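Endo-beta-N-acetylglucosaminidase F1 (Bacteroides thetaiotaomicron VPI-5482, PDB 6TCV) probably hydrolyses the bond within the chitobiose core of high-mannose N-glycans, releasing the oligosaccharide from its asparagine-linked N-acetylglucosamine. Local coordinates at residues A[27-41]-A[148-162]. The protein carries 2 engineered substitutions. Numbering follows the deposited sequence. Where two conformers were deposited one is given.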
# COMPACT_ATOMS: atom_id res chain seq x y z
N ASP A 27 4.38 18.88 5.28
CA ASP A 27 5.61 18.64 4.54
C ASP A 27 5.56 19.38 3.19
O ASP A 27 4.54 19.34 2.48
CB ASP A 27 5.73 17.15 4.27
CG ASP A 27 6.91 16.82 3.36
OD1 ASP A 27 8.04 17.17 3.72
OD2 ASP A 27 6.72 16.17 2.33
N GLY A 28 6.62 20.12 2.87
CA GLY A 28 6.56 20.96 1.68
C GLY A 28 6.58 20.19 0.36
O GLY A 28 5.83 20.52 -0.55
N LYS A 29 7.27 19.05 0.31
CA LYS A 29 7.36 18.37 -0.98
C LYS A 29 6.07 17.63 -1.34
O LYS A 29 5.64 17.68 -2.50
CB LYS A 29 8.48 17.33 -0.95
N SER A 30 5.43 16.96 -0.38
CA SER A 30 4.21 16.18 -0.60
C SER A 30 2.94 16.98 -0.33
O SER A 30 1.85 16.55 -0.74
CB SER A 30 4.24 14.93 0.30
OG SER A 30 4.18 15.29 1.68
N ASN A 31 3.04 18.08 0.41
CA ASN A 31 1.93 18.85 0.97
C ASN A 31 1.10 18.04 1.96
O ASN A 31 -0.03 18.42 2.30
CB ASN A 31 1.02 19.45 -0.13
N LEU A 32 1.66 16.99 2.52
CA LEU A 32 0.95 16.16 3.48
C LEU A 32 1.31 16.48 4.91
O LEU A 32 2.47 16.73 5.23
CB LEU A 32 1.29 14.67 3.24
CG LEU A 32 0.89 14.09 1.89
CD1 LEU A 32 1.31 12.63 1.74
CD2 LEU A 32 -0.69 14.22 1.69
N VAL A 33 0.30 16.46 5.78
CA VAL A 33 0.54 16.70 7.20
C VAL A 33 1.14 15.46 7.82
O VAL A 33 1.73 15.54 8.90
CB VAL A 33 -0.76 17.13 7.91
CG1 VAL A 33 -1.29 18.40 7.32
CG2 VAL A 33 -1.80 16.05 7.80
N SER A 34 0.99 14.29 7.17
CA SER A 34 1.57 13.04 7.64
C SER A 34 2.26 12.38 6.46
O SER A 34 1.60 12.01 5.49
CB SER A 34 0.45 12.17 8.19
OG SER A 34 0.96 10.98 8.73
N LYS A 35 3.58 12.21 6.54
CA LYS A 35 4.39 11.75 5.41
C LYS A 35 5.27 10.58 5.84
O LYS A 35 6.10 10.73 6.74
CB LYS A 35 5.27 12.90 4.87
CG LYS A 35 6.30 12.47 3.82
CD LYS A 35 5.64 11.88 2.61
CE LYS A 35 6.66 11.52 1.54
NZ LYS A 35 6.01 10.91 0.37
N VAL A 36 5.14 9.46 5.15
CA VAL A 36 6.01 8.30 5.34
C VAL A 36 7.29 8.50 4.53
O VAL A 36 7.23 8.85 3.34
CB VAL A 36 5.28 7.00 4.97
CG1 VAL A 36 6.26 5.80 5.04
CG2 VAL A 36 4.05 6.84 5.88
N VAL A 37 8.44 8.38 5.20
CA VAL A 37 9.77 8.51 4.58
C VAL A 37 10.44 7.16 4.67
O VAL A 37 10.75 6.69 5.77
CB VAL A 37 10.62 9.56 5.30
CG1 VAL A 37 12.02 9.65 4.72
CG2 VAL A 37 9.95 10.94 5.18
N GLU A 38 10.78 6.59 3.53
CA GLU A 38 11.58 5.38 3.47
C GLU A 38 12.99 5.80 3.07
O GLU A 38 13.21 6.27 1.94
CB GLU A 38 11.02 4.43 2.41
CG GLU A 38 9.70 3.90 2.84
CD GLU A 38 9.02 3.01 1.81
OE1 GLU A 38 9.72 2.43 0.96
OE2 GLU A 38 7.80 2.85 1.92
N LEU A 39 13.97 5.51 3.93
CA LEU A 39 15.36 5.89 3.67
C LEU A 39 16.01 4.80 2.83
O LEU A 39 16.10 3.64 3.26
CB LEU A 39 16.14 6.10 4.97
CG LEU A 39 15.60 7.24 5.83
CD1 LEU A 39 16.39 7.23 7.16
CD2 LEU A 39 15.69 8.60 5.14
N HIS A 40 16.43 5.15 1.62
CA HIS A 40 17.18 4.21 0.78
C HIS A 40 18.64 4.59 0.72
O HIS A 40 19.42 3.87 0.08
CB HIS A 40 16.60 4.14 -0.65
CG HIS A 40 15.16 3.77 -0.67
ND1 HIS A 40 14.76 2.48 -0.51
CD2 HIS A 40 14.03 4.52 -0.77
CE1 HIS A 40 13.43 2.42 -0.48
NE2 HIS A 40 12.97 3.64 -0.70
N GLY A 41 19.03 5.66 1.39
CA GLY A 41 20.39 6.13 1.45
C GLY A 41 20.59 6.80 2.79
O GLY A 41 19.72 6.75 3.66
N CYS A 148 2.90 18.88 12.03
CA CYS A 148 2.95 17.80 11.04
C CYS A 148 3.87 16.67 11.51
O CYS A 148 4.56 16.79 12.54
CB CYS A 148 3.29 18.34 9.66
SG CYS A 148 4.94 18.94 9.61
N ILE A 149 3.86 15.55 10.79
CA ILE A 149 4.63 14.39 11.21
C ILE A 149 5.27 13.66 10.05
O ILE A 149 4.71 13.55 8.95
CB ILE A 149 3.78 13.50 12.15
CG1 ILE A 149 4.68 12.51 12.88
CG2 ILE A 149 2.67 12.76 11.36
CD1 ILE A 149 4.06 11.95 14.14
N TYR A 150 6.53 13.22 10.25
CA TYR A 150 7.24 12.31 9.35
C TYR A 150 7.36 10.95 10.03
O TYR A 150 7.70 10.90 11.22
CB TYR A 150 8.64 12.81 9.05
CG TYR A 150 8.57 14.10 8.33
CD1 TYR A 150 8.46 15.30 9.04
CD2 TYR A 150 8.61 14.13 6.93
CE1 TYR A 150 8.36 16.50 8.38
CE2 TYR A 150 8.49 15.35 6.27
CZ TYR A 150 8.40 16.52 7.01
OH TYR A 150 8.29 17.75 6.39
N LEU A 151 7.01 9.89 9.31
CA LEU A 151 7.08 8.52 9.80
C LEU A 151 8.17 7.83 9.01
O LEU A 151 8.02 7.57 7.82
CB LEU A 151 5.69 7.87 9.64
CG LEU A 151 4.56 8.54 10.41
CD1 LEU A 151 3.18 7.92 10.04
CD2 LEU A 151 4.80 8.54 11.92
N VAL A 152 9.31 7.59 9.67
CA VAL A 152 10.59 7.25 9.04
C VAL A 152 10.90 5.77 9.21
O VAL A 152 10.83 5.24 10.32
CB VAL A 152 11.73 8.12 9.61
CG1 VAL A 152 13.07 7.80 8.87
CG2 VAL A 152 11.40 9.61 9.56
N LYS A 153 11.25 5.13 8.11
CA LYS A 153 11.71 3.74 8.08
C LYS A 153 13.04 3.62 7.36
O LYS A 153 13.23 4.24 6.31
CB LYS A 153 10.69 2.89 7.31
CG LYS A 153 9.25 3.15 7.74
CD LYS A 153 8.16 2.50 6.88
CE LYS A 153 8.52 1.18 6.29
NZ LYS A 153 7.44 0.84 5.30
N ASP A 154 13.99 2.92 7.95
CA ASP A 154 15.27 2.66 7.29
C ASP A 154 15.15 1.43 6.41
O ASP A 154 15.00 0.32 6.93
CB ASP A 154 16.36 2.55 8.35
CG ASP A 154 17.75 2.29 7.79
OD1 ASP A 154 17.95 2.30 6.57
OD2 ASP A 154 18.68 2.21 8.63
N MET A 155 15.26 1.61 5.09
CA MET A 155 15.12 0.53 4.16
C MET A 155 16.41 0.19 3.44
O MET A 155 16.40 -0.51 2.41
CB MET A 155 14.00 0.81 3.14
CG MET A 155 12.62 1.07 3.73
SD MET A 155 11.98 -0.38 4.52
CE MET A 155 11.57 -1.61 3.30
N ARG A 156 17.54 0.63 3.96
CA ARG A 156 18.80 0.49 3.24
C ARG A 156 19.15 -0.97 3.03
O ARG A 156 19.81 -1.33 2.04
CB ARG A 156 19.91 1.21 3.97
CG ARG A 156 19.88 2.69 3.80
CD ARG A 156 20.92 3.34 4.59
NE ARG A 156 20.78 3.21 6.03
CZ ARG A 156 21.65 3.57 6.91
NH1 ARG A 156 22.80 4.08 6.51
NH2 ARG A 156 21.36 3.44 8.20
N ASN A 157 18.78 -1.83 3.98
CA ASN A 157 19.06 -3.26 3.89
C ASN A 157 17.95 -4.09 3.23
O ASN A 157 18.01 -5.33 3.36
CB ASN A 157 19.56 -3.85 5.22
CG ASN A 157 20.87 -3.19 5.67
OD1 ASN A 157 21.69 -2.87 4.83
ND2 ASN A 157 21.12 -3.15 6.96
N ALA A 158 16.83 -3.50 2.92
CA ALA A 158 15.66 -4.16 2.30
C ALA A 158 15.41 -3.53 0.93
O ALA A 158 14.34 -2.95 0.75
CB ALA A 158 14.45 -4.10 3.19
N GLY A 159 16.43 -3.39 0.12
CA GLY A 159 16.44 -2.67 -1.14
C GLY A 159 16.16 -3.42 -2.42
O GLY A 159 16.30 -2.81 -3.48
N ASP A 160 15.87 -4.72 -2.38
CA ASP A 160 15.89 -5.47 -3.62
C ASP A 160 14.77 -5.06 -4.58
O ASP A 160 14.92 -5.27 -5.79
CB ASP A 160 15.78 -6.95 -3.32
CG ASP A 160 17.02 -7.56 -2.73
OD1 ASP A 160 18.04 -6.88 -2.47
OD2 ASP A 160 17.00 -8.77 -2.52
N ALA A 161 13.66 -4.52 -4.11
CA ALA A 161 12.59 -4.04 -4.96
C ALA A 161 12.72 -2.55 -5.30
O ALA A 161 11.92 -2.05 -6.11
CB ALA A 161 11.20 -4.32 -4.38
N TYR A 162 13.67 -1.83 -4.73
CA TYR A 162 13.79 -0.39 -4.89
C TYR A 162 14.59 -0.11 -6.15
O TYR A 162 15.78 -0.35 -6.22
CB TYR A 162 14.45 0.22 -3.65
CG TYR A 162 14.75 1.69 -3.84
CD1 TYR A 162 13.75 2.61 -3.94
CD2 TYR A 162 16.06 2.14 -3.91
CE1 TYR A 162 14.05 3.96 -4.11
CE2 TYR A 162 16.34 3.49 -4.10
CZ TYR A 162 15.31 4.36 -4.19
OH TYR A 162 15.66 5.69 -4.36
O HOH W 1 4.51 16.12 7.38
O HOH W 2 16.52 0.63 -0.16
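His40 and Tyr162 lie face to face, their ring centroids 3.5 Å apart and their planes within 2° of parallel. A first torsion of 173° swings the Tyr162 ring away from its own backbone N and over one face of the imidazole, and His40 CB adds a CH-pi contact to the same phenol face. A water in the imidazole plane links His40 ND1 (2.6 Å) to Met155 O and would help hold the ring's rotation, while Tyr162 OH is hydrogen-bonded to Glu165. Replacing Tyr162 by an alanine would remove the phenol, and is likely to leave the imidazole face without its stacking partner and Glu165 without the hydroxyl.

Leading into the stack, strands 34-39 and 148-154 run parallel, joined by an alternating backbone ladder from Ile149 N to Val33 O through to Met155 N to Leu39 O. Just beyond, Arg156 grips Asp154 side-on through NE and NH2, and its backbone N closes an Asx turn on Asp154 OD1. On one face of this pair of strands Val37 CG2 meets the edge of the Tyr150 ring at CD2 (3.9 Å), and Leu39 CD1 packs on Val152 CG1; Tyr44 of strand 43-49 covers Val37 and Leu39. Tyr150 OH donates to Asp27 OD1 at 2.7 Å, the carboxylate standing nearly perpendicular to the ring, and Asp27 OD2 accepts from Ser30 N. On the other face Glu38 OE2 is paired chiefly with Lys243, and Lys153 NZ adds a long salt bridge at 3.9 Å.

Backbone bonds and apolar packing, with Tyr150 tied to Asp27, thus set the strand pair, whereas stack, water and Arg156-Asp154 grip probably help hold the chain leaving it.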